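Local coordinates for protein lipase aflb (Neosartorya fumigata, PDB 6IDY) that probably hydrolyses ester bonds of lipids as a fungal lipase of the alpha/beta-hydrolase fold, at residues A[106-111]-A[173-178]; A[113-118]-A[194-199]. One frame throughout, in Å; residues are numbered along the deposited sequence.

Following the chain from the N terminus, the long loop between helix 96-103 and helix 140-145 supplies the first segment of both contacts, 106-111 and then 113-118. After helix 140-145 the chain forms strands 147-148 and 161-166 before helix 173-178, where contact 1 closes over 61 intervening residues. It goes on through strand 190-195, whose end closes contact 2 over 75 residues. Because the four segments alternate along the chain, the two closures cross and do not nest. Their centres lie about 11 Å apart. Together they pin one loop to helix 173-178 and to the end of strand 190-195, which follows it in the chain; the carbonyl of Leu110 also joins contact 1 to contact 2.

Contact 1: residues A[106-111]-A[173-178]; sequences LNLDLN and AGTTYY
The first turn of helix 173-178, which follows strand 161-166 of the central sheet, is gripped by the side-chain amide of Asn111 from the 3-10 turn 109-111. Two hydrogen bonds to a single residue define the grip. Thr175 N donates to Asn111 OD1 at 2.8 Å; the N-H...O angle of 135° shows a bent bond, although the donor lies in the carbonyl plane on a lone pair. In the other direction Asn111 ND2 reaches Thr175 OG1 at 2.8 Å and is much straighter at 162°, with the hydroxyl oxygen close to the amide plane. With its CG beside the backbone N (chi1 -66°), Asn111 brings both ends of the amide to the helix, and a further bond from ND2 to Tyr105 O helps fix its rotation.

The sheet order fits strand 161-166 as the canonical beta3 of the alpha/beta-hydrolase fold, after which the loop usually contributes to the oxyanion hole; helix 173-178 follows that loop. Elsewhere on this helix, Thr176 and Tyr177 pack on Trp232 of strand 227-232. Backbone closeness is greatest at Gly174, whose CA lies 4.6 Å from Leu110 CA. Gly174 CA makes a C-H...O contact of 3.4 Å with Leu110 O, and lies 3.1 Å from Asn111 OD1. Leu110 O is additionally a hydrogen-bond acceptor for the side chains of Trp194 and Asn196, so this one carbonyl oxygen accepts two side-chain hydrogen bonds besides the C-H...O contact.

Apolar groups flank it. Leu108 CD2 meets Thr175 OG1 at 3.5 Å. Farther along the helix, Leu110 CD1 approaches Tyr178 CD1 obliquely at 3.7 Å, while the Tyr178 ring also meets that of Phe101 from helix 96-103.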
loop_
_atom_site.group_PDB
_atom_site.type_symbol
_atom_site.label_atom_id
_atom_site.label_comp_id
_atom_site.label_asym_id
_atom_site.label_seq_id
_atom_site.Cartn_x
_atom_site.Cartn_y
_atom_site.Cartn_z
ATOM N N LEU A 106 6.883 -15.575 -3.101
ATOM C CA LEU A 106 5.919 -16.523 -2.519
ATOM C C LEU A 106 6.465 -17.365 -1.373
ATOM O O LEU A 106 5.746 -17.621 -0.407
ATOM C CB LEU A 106 5.311 -17.443 -3.583
ATOM C CG LEU A 106 4.195 -16.888 -4.459
ATOM C CD1 LEU A 106 3.759 -17.927 -5.442
ATOM C CD2 LEU A 106 2.976 -16.467 -3.633
ATOM N N ASN A 107 7.722 -17.798 -1.484
ATOM C CA ASN A 107 8.386 -18.619 -0.473
ATOM C C ASN A 107 9.182 -17.788 0.546
ATOM O O ASN A 107 9.730 -18.352 1.498
ATOM C CB ASN A 107 9.245 -19.703 -1.139
ATOM C CG ASN A 107 8.425 -20.704 -1.918
ATOM O OD1 ASN A 107 8.324 -20.636 -3.147
ATOM N ND2 ASN A 107 7.804 -21.647 -1.220
ATOM N N LEU A 108 9.204 -16.452 0.372
ATOM C CA LEU A 108 9.900 -15.525 1.269
ATOM C C LEU A 108 9.197 -15.464 2.634
ATOM O O LEU A 108 7.974 -15.290 2.694
ATOM C CB LEU A 108 9.993 -14.122 0.627
ATOM C CG LEU A 108 10.759 -13.038 1.393
ATOM C CD1 LEU A 108 12.258 -13.150 1.162
ATOM C CD2 LEU A 108 10.286 -11.654 0.988
ATOM N N ASP A 109 9.980 -15.615 3.722
ATOM C CA ASP A 109 9.498 -15.591 5.108
ATOM C C ASP A 109 8.797 -14.287 5.501
ATOM O O ASP A 109 7.846 -14.331 6.278
ATOM C CB ASP A 109 10.629 -15.926 6.095
ATOM C CG ASP A 109 11.188 -17.337 5.976
ATOM O OD1 ASP A 109 10.419 -18.257 5.606
ATOM O OD2 ASP A 109 12.391 -17.525 6.271
ATOM N N LEU A 110 9.238 -13.141 4.938
ATOM C CA LEU A 110 8.655 -11.817 5.205
ATOM C C LEU A 110 7.207 -11.684 4.695
ATOM O O LEU A 110 6.475 -10.825 5.183
ATOM C CB LEU A 110 9.510 -10.680 4.596
ATOM C CG LEU A 110 11.030 -10.691 4.812
ATOM C CD1 LEU A 110 11.689 -9.586 4.011
ATOM C CD2 LEU A 110 11.404 -10.582 6.299
ATOM N N ASN A 111 6.809 -12.511 3.706
ATOM C CA ASN A 111 5.467 -12.476 3.113
ATOM C C ASN A 111 4.498 -13.497 3.719
ATOM O O ASN A 111 3.330 -13.536 3.337
ATOM C CB ASN A 111 5.550 -12.642 1.592
ATOM C CG ASN A 111 6.235 -11.500 0.901
ATOM O OD1 ASN A 111 6.179 -10.352 1.332
ATOM N ND2 ASN A 111 6.888 -11.786 -0.203
ATOM N N ALA A 173 2.887 -7.304 1.919
ATOM C CA ALA A 173 3.523 -6.310 2.782
ATOM C C ALA A 173 5.023 -6.470 2.894
ATOM O O ALA A 173 5.748 -5.487 2.736
ATOM C CB ALA A 173 2.898 -6.348 4.166
ATOM N N GLY A 174 5.466 -7.699 3.165
ATOM C CA GLY A 174 6.868 -8.041 3.355
ATOM C C GLY A 174 7.773 -7.526 2.265
ATOM O O GLY A 174 8.715 -6.782 2.551
ATOM N N THR A 175 7.468 -7.882 1.004
ATOM C CA THR A 175 8.253 -7.433 -0.145
ATOM C C THR A 175 8.083 -5.929 -0.371
ATOM O O THR A 175 9.090 -5.248 -0.577
ATOM C CB THR A 175 7.986 -8.285 -1.396
ATOM O OG1 THR A 175 8.366 -9.630 -1.108
ATOM C CG2 THR A 175 8.795 -7.815 -2.591
ATOM N N THR A 176 6.832 -5.419 -0.315
ATOM C CA THR A 176 6.498 -4.001 -0.486
ATOM C C THR A 176 7.363 -3.079 0.370
ATOM O O THR A 176 8.006 -2.164 -0.155
ATOM C CB THR A 176 5.015 -3.758 -0.181
ATOM O OG1 THR A 176 4.244 -4.475 -1.132
ATOM C CG2 THR A 176 4.621 -2.258 -0.189
ATOM N N TYR A 177 7.386 -3.342 1.674
ATOM C CA TYR A 177 8.072 -2.493 2.635
ATOM C C TYR A 177 9.559 -2.777 2.798
ATOM O O TYR A 177 10.265 -1.934 3.337
ATOM C CB TYR A 177 7.333 -2.537 3.966
ATOM C CG TYR A 177 6.010 -1.812 3.858
ATOM C CD1 TYR A 177 5.961 -0.433 3.665
ATOM C CD2 TYR A 177 4.805 -2.509 3.890
ATOM C CE1 TYR A 177 4.750 0.238 3.530
ATOM C CE2 TYR A 177 3.582 -1.845 3.769
ATOM C CZ TYR A 177 3.562 -0.468 3.605
ATOM O OH TYR A 177 2.378 0.213 3.528
ATOM N N TYR A 178 10.048 -3.908 2.272
ATOM C CA TYR A 178 11.466 -4.266 2.296
ATOM C C TYR A 178 12.291 -3.143 1.630
ATOM O O TYR A 178 13.354 -2.782 2.133
ATOM C CB TYR A 178 11.671 -5.614 1.567
ATOM C CG TYR A 178 13.108 -6.075 1.462
ATOM C CD1 TYR A 178 13.680 -6.868 2.450
ATOM C CD2 TYR A 178 13.881 -5.761 0.346
ATOM C CE1 TYR A 178 15.001 -7.310 2.350
ATOM C CE2 TYR A 178 15.202 -6.195 0.235
ATOM C CZ TYR A 178 15.760 -6.962 1.244
ATOM O OH TYR A 178 17.057 -7.400 1.133
#

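Contact 2: residues A[113-118]-A[194-199]; sequences IHNRNP and WLNIPQ
Ile113 rests against Asn196 and Pro198 just past strand 190-195, which lies beside edge strand 147-148 in the alpha/beta-hydrolase sheet. At the start of the second segment, Trp194 still belongs to the strand: its backbone pairs with His148 and its indole meets the His148 ring at about 15° between planes. Leu195 bonds through its backbone to Leu165 on the neighbouring strand and turns its CB away from the loop. Asn196 carries the first contact. Ile113 CG2 lies 3.3 Å from Asn196 O and 3.8 Å from Asn196 CB, both consistent with van der Waals packing. The polar end of Asn196 is engaged elsewhere: ND2 donates to Leu110 O and Ser112 O, and OD1 accepts from Gly174 N, which ties the loop and helix 173-178 to this residue. Ile197 points its CB away from the loop, and its side chain touches Asn208 of helix 205-223. Pro198 completes the contact by meeting the CD1 end of Ile113. CG1 sits between the backbone N and the carbonyl carbon (chi1 67°), and the extended arm beyond it places Ile113 CD1 3.8 Å from Pro198 CB.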
loop_
_atom_site.group_PDB
_atom_site.type_symbol
_atom_site.label_atom_id
_atom_site.label_comp_id
_atom_site.label_asym_id
_atom_site.label_seq_id
_atom_site.Cartn_x
_atom_site.Cartn_y
_atom_site.Cartn_z
ATOM N N ILE A 113 1.825 -15.631 5.789
ATOM C CA ILE A 113 0.507 -15.407 6.385
ATOM C C ILE A 113 0.334 -16.474 7.489
ATOM O O ILE A 113 -0.749 -16.623 8.046
ATOM C CB ILE A 113 -0.659 -15.376 5.335
ATOM C CG1 ILE A 113 -0.899 -16.748 4.652
ATOM C CG2 ILE A 113 -0.449 -14.264 4.299
ATOM C CD1 ILE A 113 -2.344 -16.985 4.152
ATOM N N HIS A 114 1.431 -17.192 7.810
ATOM C CA HIS A 114 1.473 -18.263 8.806
ATOM C C HIS A 114 2.501 -17.998 9.916
ATOM O O HIS A 114 3.209 -18.906 10.341
ATOM C CB HIS A 114 1.710 -19.627 8.123
ATOM C CG HIS A 114 0.673 -19.969 7.098
ATOM N ND1 HIS A 114 -0.654 -20.165 7.450
ATOM C CD2 HIS A 114 0.799 -20.131 5.762
ATOM C CE1 HIS A 114 -1.288 -20.432 6.320
ATOM N NE2 HIS A 114 -0.455 -20.431 5.280
ATOM N N ASN A 115 2.562 -16.744 10.396
ATOM C CA ASN A 115 3.462 -16.332 11.474
ATOM C C ASN A 115 2.997 -16.919 12.797
ATOM O O ASN A 115 1.798 -17.108 12.997
ATOM C CB ASN A 115 3.530 -14.814 11.562
ATOM C CG ASN A 115 4.008 -14.162 10.288
ATOM O OD1 ASN A 115 5.205 -14.137 9.985
ATOM N ND2 ASN A 115 3.081 -13.628 9.511
ATOM N N ARG A 116 3.942 -17.229 13.689
ATOM C CA ARG A 116 3.626 -17.824 14.989
ATOM C C ARG A 116 3.807 -16.791 16.090
ATOM O O ARG A 116 4.918 -16.553 16.569
ATOM C CB ARG A 116 4.441 -19.113 15.229
ATOM C CG ARG A 116 4.266 -20.183 14.137
ATOM C CD ARG A 116 3.025 -21.039 14.341
ATOM N NE ARG A 116 2.687 -21.823 13.149
ATOM C CZ ARG A 116 1.768 -21.474 12.250
ATOM N NH1 ARG A 116 1.078 -20.346 12.395
ATOM N NH2 ARG A 116 1.528 -22.251 11.202
ATOM N N ASN A 117 2.704 -16.130 16.432
ATOM C CA ASN A 117 2.646 -15.050 17.408
ATOM C C ASN A 117 1.946 -15.496 18.693
ATOM O O ASN A 117 0.968 -16.239 18.616
ATOM C CB ASN A 117 1.948 -13.824 16.791
ATOM C CG ASN A 117 2.619 -13.325 15.535
ATOM O OD1 ASN A 117 3.835 -13.116 15.495
ATOM N ND2 ASN A 117 1.839 -13.128 14.479
ATOM N N PRO A 118 2.425 -15.063 19.882
ATOM C CA PRO A 118 1.786 -15.510 21.131
ATOM C C PRO A 118 0.398 -14.926 21.359
ATOM O O PRO A 118 0.064 -13.891 20.785
ATOM C CB PRO A 118 2.767 -15.051 22.215
ATOM C CG PRO A 118 3.454 -13.871 21.621
ATOM C CD PRO A 118 3.580 -14.176 20.153
ATOM N N TRP A 194 4.582 -5.832 9.994
ATOM C CA TRP A 194 3.820 -5.714 8.753
ATOM C C TRP A 194 2.741 -6.774 8.660
ATOM O O TRP A 194 2.856 -7.865 9.215
ATOM C CB TRP A 194 4.688 -5.632 7.493
ATOM C CG TRP A 194 5.738 -6.683 7.365
ATOM C CD1 TRP A 194 5.607 -7.901 6.768
ATOM C CD2 TRP A 194 7.121 -6.558 7.730
ATOM N NE1 TRP A 194 6.810 -8.570 6.791
ATOM C CE2 TRP A 194 7.760 -7.766 7.368
ATOM C CE3 TRP A 194 7.875 -5.559 8.370
ATOM C CZ2 TRP A 194 9.127 -7.989 7.597
ATOM C CZ3 TRP A 194 9.220 -5.784 8.609
ATOM C CH2 TRP A 194 9.833 -6.989 8.229
ATOM N N LEU A 195 1.652 -6.407 8.008
ATOM C CA LEU A 195 0.493 -7.258 7.888
ATOM C C LEU A 195 0.415 -7.892 6.513
ATOM O O LEU A 195 0.154 -7.209 5.532
ATOM C CB LEU A 195 -0.747 -6.417 8.209
ATOM C CG LEU A 195 -2.092 -7.105 8.259
ATOM C CD1 LEU A 195 -2.201 -8.036 9.472
ATOM C CD2 LEU A 195 -3.179 -6.067 8.307
ATOM N N ASN A 196 0.667 -9.196 6.432
ATOM C CA ASN A 196 0.544 -9.880 5.152
ATOM C C ASN A 196 -0.909 -10.334 5.031
ATOM O O ASN A 196 -1.296 -11.336 5.638
ATOM C CB ASN A 196 1.525 -11.044 5.042
ATOM C CG ASN A 196 2.965 -10.603 4.989
ATOM O OD1 ASN A 196 3.356 -9.768 4.165
ATOM N ND2 ASN A 196 3.787 -11.161 5.867
ATOM N N ILE A 197 -1.729 -9.539 4.322
ATOM C CA ILE A 197 -3.150 -9.836 4.114
ATOM C C ILE A 197 -3.281 -11.033 3.157
ATOM O O ILE A 197 -2.709 -10.981 2.065
ATOM C CB ILE A 197 -3.953 -8.582 3.649
ATOM C CG1 ILE A 197 -3.918 -7.468 4.739
ATOM C CG2 ILE A 197 -5.400 -8.954 3.257
ATOM C CD1 ILE A 197 -4.432 -6.065 4.308
ATOM N N PRO A 198 -3.971 -12.135 3.568
ATOM C CA PRO A 198 -4.108 -13.304 2.673
ATOM C C PRO A 198 -4.738 -12.954 1.327
ATOM O O PRO A 198 -5.602 -12.074 1.252
ATOM C CB PRO A 198 -4.985 -14.275 3.480
ATOM C CG PRO A 198 -4.813 -13.848 4.912
ATOM C CD PRO A 198 -4.675 -12.357 4.850
ATOM N N GLN A 199 -4.258 -13.622 0.254
ATOM C CA GLN A 199 -4.665 -13.424 -1.144
ATOM C C GLN A 199 -4.184 -12.046 -1.640
ATOM O O GLN A 199 -4.744 -11.480 -2.585
ATOM C CB GLN A 199 -6.193 -13.637 -1.346
ATOM C CG GLN A 199 -6.677 -15.093 -1.234
ATOM C CD GLN A 199 -6.516 -15.722 0.135
ATOM O OE1 GLN A 199 -5.631 -16.556 0.357
ATOM N NE2 GLN A 199 -7.361 -15.348 1.081
#